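N-(5'-phosphoribosyl)anthranilate isomerase (Jonesia denitrificans, PDB 4WUI) probably catalyses the isomerisation of N-(5-phospho-beta-D-ribosyl)anthranilate to 1-(2-carboxyphenylamino)-1-deoxy-D-ribulose 5-phosphate, the third step of tryptophan synthesis from chorismate. Local coordinates at residues L71-A74 / E75-G78; P43-S46 / T47-T51; Q87-D90 / D91-A94. All blocks are in the same frame, centred on the assembly; numbering follows the deposited sequence.

How the interactions relate
From the N terminus the chain first passes through interaction 2 (residues 43-51, on helix 42-50), then interaction 1 (residues 71-78, at the end of helix 67-77) and last interaction 3 (residues 87-94, at the start of helix 90-99). All three are local, each closing within a few residues, and they follow in series without nesting or crossing. Interactions 1 and 2 meet directly: Thr77 CG2 packs on Ile45 CG2 at 3.7 Å, joining two neighbouring helices on the outer side of the strand barrel. Interaction 3 touches neither, its centre lying about 18 Å from that of interaction 1, but its side chains reach an earlier part of helix 67-77.

Interaction 1: residues L71-A74 / E75-G78; sequences LALA and ESTG
The flat carbonyl group of Leu73 is approached by Thr77 from opposite sides of its plane, the backbone N on one side and the hydroxyl on the other, each tilted only modestly out of it. Thr77 OG1 donates to Leu73 O over 2.8 Å, and Thr77 N makes the ordinary helical bond to Leu73 O at 3.0 Å, so one residue grips the oxygen twice. The hydroxyl gets there because OG1 lies between the backbone N and the carbonyl carbon of its own residue (chi1 60°), which turns it back along the helix to the preceding turn. The same torsion sends the methyl towards the leucine side chain, where Thr77 CG2 rests on Leu73 CD1 at 3.7 Å. Leu73 meets it with CG anti to its own N (chi1 -175°), and the two side chains cross obliquely. A polar and an apolar contact thus join the same pair of residues.

Ser76 adds a more tentative contact, its OG standing 3.4 Å from Leu73 O in what is at best a weak bond, for the same proton could go elsewhere. The backbone ladder is otherwise regular, with Glu75 N on Leu71 O at 3.0 Å and Ser76 N on Ala72 O at 2.9 Å. It weakens at Gly78, whose N donates to Ala74 O over 3.3 Å with a bent N-H angle of 132°.

Beyond the segments, Leu73 also packs on Pro42 and on Leu60 of strand 57-62, Thr77 also touches Ser46 of helix 42-50, and Ala74 touches Phe100. Gly78 leaves the helical conformation with positive phi, a common way for an alpha-helix to end. Here it finishes helix 67-77 of the beta-alpha-beta unit between strands 57-62 and 81-84 of the TIM barrel.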
ATOM      1  N   LEU A  71      -1.094  16.646  -5.675  1.00 10.23           N
ATOM      2  CA  LEU A  71      -0.384  17.353  -4.619  1.00 10.88           C
ATOM      3  C   LEU A  71      -1.326  18.219  -3.806  1.00 10.55           C
ATOM      4  O   LEU A  71      -1.288  18.230  -2.579  1.00 11.10           O
ATOM      5  CB  LEU A  71       0.734  18.195  -5.223  1.00 11.75           C
ATOM      6  CG  LEU A  71       1.969  17.414  -5.636  1.00 12.65           C
ATOM      7  CD1 LEU A  71       2.826  18.257  -6.568  1.00 14.09           C
ATOM      8  CD2 LEU A  71       2.767  16.979  -4.413  1.00 12.62           C
ATOM      9  N   ALA A  72      -2.185  18.967  -4.493  1.00 10.98           N
ATOM     10  CA  ALA A  72      -3.148  19.825  -3.805  1.00 11.78           C
ATOM     11  C   ALA A  72      -4.063  18.997  -2.903  1.00 11.04           C
ATOM     12  O   ALA A  72      -4.387  19.410  -1.778  1.00 12.02           O
ATOM     13  CB  ALA A  72      -3.955  20.635  -4.805  1.00 13.13           C
ATOM     14  N   LEU A  73      -4.475  17.827  -3.399  1.00 10.34           N
ATOM     15  CA  LEU A  73      -5.357  16.953  -2.624  1.00 10.32           C
ATOM     16  C   LEU A  73      -4.620  16.337  -1.425  1.00 10.12           C
ATOM     17  O   LEU A  73      -5.186  16.216  -0.332  1.00 10.90           O
ATOM     18  CB  LEU A  73      -5.897  15.851  -3.529  1.00 10.88           C
ATOM     19  CG  LEU A  73      -6.935  14.922  -2.892  1.00 11.91           C
ATOM     20  CD1 LEU A  73      -8.145  15.691  -2.404  1.00 12.81           C
ATOM     21  CD2 LEU A  73      -7.350  13.891  -3.918  1.00 12.92           C
ATOM     22  N   ALA A  74      -3.354  15.984  -1.589  1.00  9.65           N
ATOM     23  CA  ALA A  74      -2.581  15.494  -0.461  1.00  9.98           C
ATOM     24  C   ALA A  74      -2.497  16.539   0.622  1.00 10.99           C
ATOM     25  O   ALA A  74      -2.637  16.237   1.813  1.00 11.58           O
ATOM     26  CB  ALA A  74      -1.188  15.069  -0.906  1.00 10.39           C
ATOM     27  N   GLU A  75      -2.249  17.790   0.235  0.54 11.32           N
ATOM     28  CA  GLU A  75      -2.187  18.860   1.216  0.54 13.00           C
ATOM     29  C   GLU A  75      -3.538  19.065   1.904  0.54 13.29           C
ATOM     30  O   GLU A  75      -3.622  19.083   3.132  0.54 13.42           O
ATOM     31  CB  GLU A  75      -1.730  20.156   0.549  0.54 14.71           C
ATOM     32  CG  GLU A  75      -0.299  20.122   0.023  0.54 17.33           C
ATOM     33  CD  GLU A  75       0.761  20.151   1.123  0.54 20.02           C
ATOM     34  OE1 GLU A  75       1.957  20.028   0.784  0.54 20.91           O
ATOM     35  OE2 GLU A  75       0.411  20.314   2.317  0.54 21.43           O
ATOM     36  N   SER A  76      -4.608  19.188   1.125  1.00 12.88           N
ATOM     37  CA  SER A  76      -5.894  19.554   1.715  1.00 14.06           C
ATOM     38  C   SER A  76      -6.472  18.476   2.610  1.00 13.97           C
ATOM     39  O   SER A  76      -7.124  18.782   3.603  1.00 15.87           O
ATOM     40  CB  SER A  76      -6.869  19.952   0.632  1.00 15.73           C
ATOM     41  OG  SER A  76      -7.279  18.866  -0.144  1.00 17.42           O
ATOM     42  N   THR A  77      -6.198  17.221   2.280  1.00 12.41           N
ATOM     43  CA  THR A  77      -6.697  16.110   3.088  1.00 12.25           C
ATOM     44  C   THR A  77      -5.877  15.859   4.331  1.00 12.25           C
ATOM     45  O   THR A  77      -6.325  15.177   5.239  1.00 13.51           O
ATOM     46  CB  THR A  77      -6.781  14.809   2.292  1.00 11.89           C
ATOM     47  OG1 THR A  77      -5.491  14.438   1.800  1.00 11.63           O
ATOM     48  CG2 THR A  77      -7.796  14.917   1.151  1.00 12.81           C
ATOM     49  N   GLY A  78      -4.647  16.357   4.376  1.00 12.00           N
ATOM     50  CA  GLY A  78      -3.824  16.192   5.552  1.00 12.11           C
ATOM     51  C   GLY A  78      -3.169  14.823   5.694  1.00 10.58           C
ATOM     52  O   GLY A  78      -2.699  14.484   6.792  1.00 11.66           O
TER

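Interaction 2: residues P43-S46 / T47-T51; sequences PHIS and TLTAT
With CG of His44 anti to its backbone N (chi1 -161°) and CG of Leu48 anti to its carbonyl carbon (chi1 -78°), imidazole and isobutyl group meet one turn apart. Leu48 CD1 sits over one face of the ring, 3.8 Å from the His44 ring centroid and displaced toward the rim, a CH-pi contact; its nearest ring atom is His44 CD2, at 3.6 Å. Thr47 OG1 lies at the edge of the same ring, in its plane.

On the buried side, Thr49 OG1 donates to Ile45 O over 2.9 Å from above the carbonyl plane, while Thr49 N bonds to Ile45 O from the opposite face, also at 2.9 Å. A valine here, lacking the hydroxyl, would probably leave Ile45 O less firmly fixed, held within this stretch by the backbone N of the next turn alone. Further on, Thr51 OG1 reaches Leu48 O at 2.8 Å, in the carbonyl plane and on a lone pair.

Ser46 OG instead turns back to Pro42 O. Ile45, Leu48 and Thr49 all pack on Phe30, seating helix 42-50 against strand 27-32 in a beta-alpha-beta unit of the TIM barrel.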
ATOM      1  N   PRO A  43     -13.885  15.302   0.055  1.00 11.43           N
ATOM      2  CA  PRO A  43     -14.446  15.533   1.392  1.00 12.23           C
ATOM      3  C   PRO A  43     -14.414  14.279   2.250  1.00 10.66           C
ATOM      4  O   PRO A  43     -14.248  14.349   3.475  1.00 11.44           O
ATOM      5  CB  PRO A  43     -15.887  15.999   1.080  1.00 13.68           C
ATOM      6  CG  PRO A  43     -15.840  16.558  -0.248  1.00 15.28           C
ATOM      7  CD  PRO A  43     -14.838  15.720  -1.005  1.00 12.73           C
ATOM      8  N   HIS A  44     -14.631  13.126   1.632  1.00  9.80           N
ATOM      9  CA  HIS A  44     -14.651  11.882   2.390  1.00  9.69           C
ATOM     10  C   HIS A  44     -13.244  11.493   2.832  1.00  9.15           C
ATOM     11  O   HIS A  44     -13.047  11.044   3.970  1.00  9.35           O
ATOM     12  CB  HIS A  44     -15.332  10.794   1.572  1.00  9.74           C
ATOM     13  CG  HIS A  44     -15.798   9.645   2.399  1.00  9.44           C
ATOM     14  ND1 HIS A  44     -16.395   8.528   1.855  1.00 10.08           N
ATOM     15  CD2 HIS A  44     -15.816   9.473   3.742  1.00  9.84           C
ATOM     16  CE1 HIS A  44     -16.742   7.707   2.832  1.00 10.27           C
ATOM     17  NE2 HIS A  44     -16.391   8.253   3.988  1.00 10.15           N
ATOM     18  N   ILE A  45     -12.265  11.637   1.958  1.00  8.87           N
ATOM     19  CA  ILE A  45     -10.883  11.365   2.368  1.00  8.99           C
ATOM     20  C   ILE A  45     -10.494  12.285   3.536  1.00  9.52           C
ATOM     21  O   ILE A  45      -9.822  11.858   4.465  1.00  9.80           O
ATOM     22  CB  ILE A  45      -9.895  11.527   1.211  1.00  9.58           C
ATOM     23  CG1 ILE A  45     -10.233  10.544   0.096  1.00 10.68           C
ATOM     24  CG2 ILE A  45      -8.451  11.330   1.688  1.00 10.31           C
ATOM     25  CD1 ILE A  45      -9.489  10.768  -1.216  1.00 12.99           C
ATOM     26  N   SER A  46     -10.890  13.547   3.484  0.60  9.61           N
ATOM     27  CA  SER A  46     -10.554  14.465   4.546  0.60 10.54           C
ATOM     28  C   SER A  46     -11.128  13.979   5.880  0.60 10.34           C
ATOM     29  O   SER A  46     -10.396  13.890   6.880  0.60 11.04           O
ATOM     30  CB  SER A  46     -11.060  15.847   4.199  0.60 12.28           C
ATOM     31  OG  SER A  46     -10.334  16.389   3.109  0.60 14.04           O
ATOM     32  N   THR A  47     -12.411  13.645   5.942  1.00 10.03           N
ATOM     33  CA  THR A  47     -12.942  13.230   7.233  1.00 10.32           C
ATOM     34  C   THR A  47     -12.322  11.914   7.698  1.00  9.54           C
ATOM     35  O   THR A  47     -11.984  11.776   8.886  1.00 10.62           O
ATOM     36  CB  THR A  47     -14.464  13.137   7.289  1.00 10.50           C
ATOM     37  OG1 THR A  47     -14.887  12.073   6.442  1.00 10.26           O
ATOM     38  CG2 THR A  47     -15.143  14.445   6.908  1.00 11.36           C
ATOM     39  N   LEU A  48     -12.139  10.969   6.792  1.00  9.09           N
ATOM     40  CA  LEU A  48     -11.566   9.682   7.179  1.00  8.96           C
ATOM     41  C   LEU A  48     -10.158   9.868   7.753  1.00  9.44           C
ATOM     42  O   LEU A  48      -9.797   9.300   8.795  1.00  9.93           O
ATOM     43  CB  LEU A  48     -11.511   8.746   5.980  1.00  9.26           C
ATOM     44  CG  LEU A  48     -12.839   8.087   5.582  1.00  9.80           C
ATOM     45  CD1 LEU A  48     -12.777   7.578   4.153  1.00  9.95           C
ATOM     46  CD2 LEU A  48     -13.253   6.980   6.534  1.00 10.40           C
ATOM     47  N   THR A  49      -9.349  10.665   7.072  1.00  9.30           N
ATOM     48  CA  THR A  49      -7.980  10.882   7.479  1.00  9.52           C
ATOM     49  C   THR A  49      -7.900  11.458   8.875  1.00 10.36           C
ATOM     50  O   THR A  49      -7.042  11.068   9.668  1.00 10.54           O
ATOM     51  CB  THR A  49      -7.260  11.804   6.468  1.00  9.96           C
ATOM     52  OG1 THR A  49      -7.168  11.124   5.205  1.00 10.40           O
ATOM     53  CG2 THR A  49      -5.872  12.209   6.884  1.00 10.71           C
ATOM     54  N   ALA A  50      -8.808  12.377   9.195  1.00 10.43           N
ATOM     55  CA  ALA A  50      -8.788  13.049  10.476  1.00 11.43           C
ATOM     56  C   ALA A  50      -9.117  12.109  11.621  1.00 12.13           C
ATOM     57  O   ALA A  50      -8.814  12.417  12.761  1.00 14.61           O
ATOM     58  CB  ALA A  50      -9.752  14.221  10.471  1.00 12.69           C
ATOM     59  N   THR A  51      -9.726  10.964  11.340  1.00 11.50           N
ATOM     60  CA  THR A  51     -10.069  10.016  12.409  1.00 12.03           C
ATOM     61  C   THR A  51      -8.919   9.074  12.763  1.00 12.35           C
ATOM     62  O   THR A  51      -9.016   8.383  13.755  1.00 13.56           O
ATOM     63  CB  THR A  51     -11.289   9.145  12.062  1.00 11.91           C
ATOM     64  OG1 THR A  51     -10.971   8.178  11.060  1.00 11.50           O
ATOM     65  CG2 THR A  51     -12.485   9.994  11.605  1.00 13.01           C
TER

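Interaction 3: residues Q87-D90 / D91-A94; sequences QYSD and DDVA. With CIT (citric acid), chain C.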
ATOM      1  N   GLN A  87       0.998   4.530 -13.523  1.00 17.10           N
ATOM      2  CA  GLN A  87       0.726   5.384 -14.675  1.00 18.45           C
ATOM      3  C   GLN A  87       1.565   6.642 -14.669  1.00 16.49           C
ATOM      4  O   GLN A  87       1.777   7.231 -15.709  1.00 17.57           O
ATOM      5  CB  GLN A  87      -0.780   5.797 -14.776  1.00 21.64           C
ATOM      6  CG  GLN A  87      -1.793   4.702 -15.050  1.00 24.18           C
ATOM      7  CD  GLN A  87      -2.382   4.149 -13.778  1.00 25.90           C
ATOM      8  OE1 GLN A  87      -1.678   4.004 -12.769  1.00 26.12           O
ATOM      9  NE2 GLN A  87      -3.681   3.842 -13.805  1.00 26.62           N
ATOM     10  N   TYR A  88       1.951   7.101 -13.489  1.00 13.85           N
ATOM     11  CA  TYR A  88       2.665   8.354 -13.418  1.00 12.36           C
ATOM     12  C   TYR A  88       4.053   8.217 -14.032  1.00 12.52           C
ATOM     13  O   TYR A  88       4.773   7.227 -13.826  1.00 13.84           O
ATOM     14  CB  TYR A  88       2.760   8.828 -11.963  1.00 11.61           C
ATOM     15  CG  TYR A  88       1.434   9.329 -11.453  1.00 10.79           C
ATOM     16  CD1 TYR A  88       1.030  10.635 -11.730  1.00 11.24           C
ATOM     17  CD2 TYR A  88       0.574   8.512 -10.737  1.00 10.69           C
ATOM     18  CE1 TYR A  88      -0.211  11.121 -11.314  1.00 11.80           C
ATOM     19  CE2 TYR A  88      -0.657   8.985 -10.315  1.00 11.43           C
ATOM     20  CZ  TYR A  88      -1.041  10.276 -10.592  1.00 11.41           C
ATOM     21  OH  TYR A  88      -2.293  10.688 -10.158  1.00 12.43           O
ATOM     22  N   SER A  89       4.463   9.255 -14.744  1.00 12.14           N
ATOM     23  CA  SER A  89       5.801   9.265 -15.308  1.00 12.40           C
ATOM     24  C   SER A  89       6.862   9.421 -14.214  1.00 11.37           C
ATOM     25  O   SER A  89       6.612   9.922 -13.113  1.00 10.84           O
ATOM     26  CB  SER A  89       5.952  10.417 -16.287  1.00 13.46           C
ATOM     27  OG  SER A  89       5.884  11.641 -15.570  1.00 13.48           O
ATOM     28  N   ASP A  90       8.090   9.064 -14.559  1.00 11.95           N
ATOM     29  CA  ASP A  90       9.202   9.319 -13.651  1.00 12.19           C
ATOM     30  C   ASP A  90       9.293  10.803 -13.308  1.00 10.88           C
ATOM     31  O   ASP A  90       9.593  11.176 -12.159  1.00 10.85           O
ATOM     32  CB  ASP A  90      10.536   8.930 -14.293  1.00 13.92           C
ATOM     33  CG  ASP A  90      10.641   7.454 -14.663  1.00 15.78           C
ATOM     34  OD1 ASP A  90       9.894   6.615 -14.128  1.00 17.09           O
ATOM     35  OD2 ASP A  90      11.541   7.129 -15.487  1.00 17.02           O
ATOM     36  N   ASP A  91       9.077  11.656 -14.304  1.00 10.97           N
ATOM     37  CA  ASP A  91       9.152  13.088 -14.064  1.00 11.00           C
ATOM     38  C   ASP A  91       8.109  13.511 -13.032  1.00 10.39           C
ATOM     39  O   ASP A  91       8.390  14.365 -12.196  1.00 10.56           O
ATOM     40  CB  ASP A  91       8.932  13.893 -15.350  1.00 12.10           C
ATOM     41  CG  ASP A  91      10.072  13.812 -16.332  1.00 13.75           C
ATOM     42  OD1 ASP A  91      11.068  13.104 -16.073  1.00 13.31           O
ATOM     43  OD2 ASP A  91       9.955  14.508 -17.371  1.00 16.09           O
ATOM     44  N   ASP A  92       6.902  12.947 -13.111  1.00 10.64           N
ATOM     45  CA  ASP A  92       5.862  13.313 -12.160  1.00 10.87           C
ATOM     46  C   ASP A  92       6.219  12.879 -10.739  1.00  9.92           C
ATOM     47  O   ASP A  92       5.921  13.596  -9.778  1.00 10.17           O
ATOM     48  CB  ASP A  92       4.525  12.662 -12.553  1.00 13.54           C
ATOM     49  CG  ASP A  92       3.794  13.384 -13.666  1.00 17.38           C
ATOM     50  OD1 ASP A  92       4.271  14.435 -14.137  1.00 18.98           O
ATOM     51  OD2 ASP A  92       2.721  12.874 -14.034  1.00 20.29           O
ATOM     52  N   VAL A  93       6.858  11.720 -10.598  1.00  9.98           N
ATOM     53  CA  VAL A  93       7.267  11.261  -9.282  1.00  9.41           C
ATOM     54  C   VAL A  93       8.209  12.294  -8.656  1.00  9.30           C
ATOM     55  O   VAL A  93       8.036  12.690  -7.493  1.00  9.22           O
ATOM     56  CB  VAL A  93       7.918   9.877  -9.324  1.00 10.17           C
ATOM     57  CG1 VAL A  93       8.479   9.492  -7.962  1.00 10.43           C
ATOM     58  CG2 VAL A  93       6.943   8.831  -9.847  1.00 11.18           C
ATOM     59  N   ALA A  94       9.200  12.766  -9.422  1.00  9.10           N
ATOM     60  CA  ALA A  94      10.178  13.704  -8.886  1.00  9.29           C
ATOM     61  C   ALA A  94       9.577  15.094  -8.672  1.00  8.98           C
ATOM     62  O   ALA A  94       9.963  15.796  -7.740  1.00  9.37           O
ATOM     63  CB  ALA A  94      11.383  13.762  -9.796  1.00  9.40           C
TER
HETATM   64  C1  CIT C 302      10.093  10.665 -18.075  0.77 19.35           C
HETATM   65  O1  CIT C 302      11.217  11.217 -17.960  0.77 20.11           O
HETATM   66  O2  CIT C 302       9.231  10.774 -17.174  0.77 16.58           O
HETATM   67  C2  CIT C 302       9.768   9.890 -19.330  0.77 21.47           C
HETATM   68  C3  CIT C 302       9.665   8.400 -19.033  0.77 23.70           C
HETATM   69  O7  CIT C 302      10.850   7.988 -18.311  0.77 23.52           O
HETATM   70  C4  CIT C 302       9.536   7.655 -20.357  0.77 27.20           C
HETATM   71  C5  CIT C 302       9.586   6.153 -20.171  0.77 30.52           C
HETATM   72  O3  CIT C 302      10.300   5.451 -20.924  0.77 31.97           O
HETATM   73  O4  CIT C 302       8.908   5.589 -19.277  0.77 31.67           O
HETATM   74  C6  CIT C 302       8.429   8.149 -18.185  0.77 22.34           C
HETATM   75  O5  CIT C 302       8.529   7.682 -17.032  0.77 20.45           O
HETATM   76  O6  CIT C 302       7.301   8.397 -18.675  0.77 22.82           O
HETATM   77  O   HOH W   1       2.427  11.063 -15.651  1.00 22.13           O
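Ser89 caps helix 90-99, its OG accepting from Asp92 N at 3.0 Å, a classic N-cap bond. The hydroxyl is placed by a chi1 of 67°, which holds OG between the backbone N and the carbonyl carbon and brings it across the start of the helix. The first regular turn follows, with Val93 N on Ser89 O at 3.1 Å.

The N-H groups of Asp90 and Asp91, in that first turn, have no carbonyl of a preceding turn to bind, and a citrate, probably from the crystallisation liquor, takes them. Asp90 N donates almost straight to citrate O5 (2.9 Å, N-H angle 176°), and Asp91 N reaches citrate O2 at 3.0 Å. The citrate hydroxyl O7 in turn donates to Asp90 OD2 over 3.0 Å. The helix end would probably favour negative charge here, yet Asp91 OD1 and citrate O1, 2.7 Å apart, suggest that one of these two acids is protonated.

Further out, Asp92 bends back toward the cap. A water accepts from Ser89 N and appears to bridge it to Asp92 OD2, although that second leg is suspiciously short, so the reciprocal half of a capping box is at best indirect. Tyr88, anchored by its OH to Thr65 O, stands beside Asp92 and joins it in packing on Ile67 of helix 67-77. Its ring and the Asp92 carboxylate are turned 57° apart, and Asp92 OD2 lies in the ring plane at the edge, 3.6 Å from Tyr88 CD1.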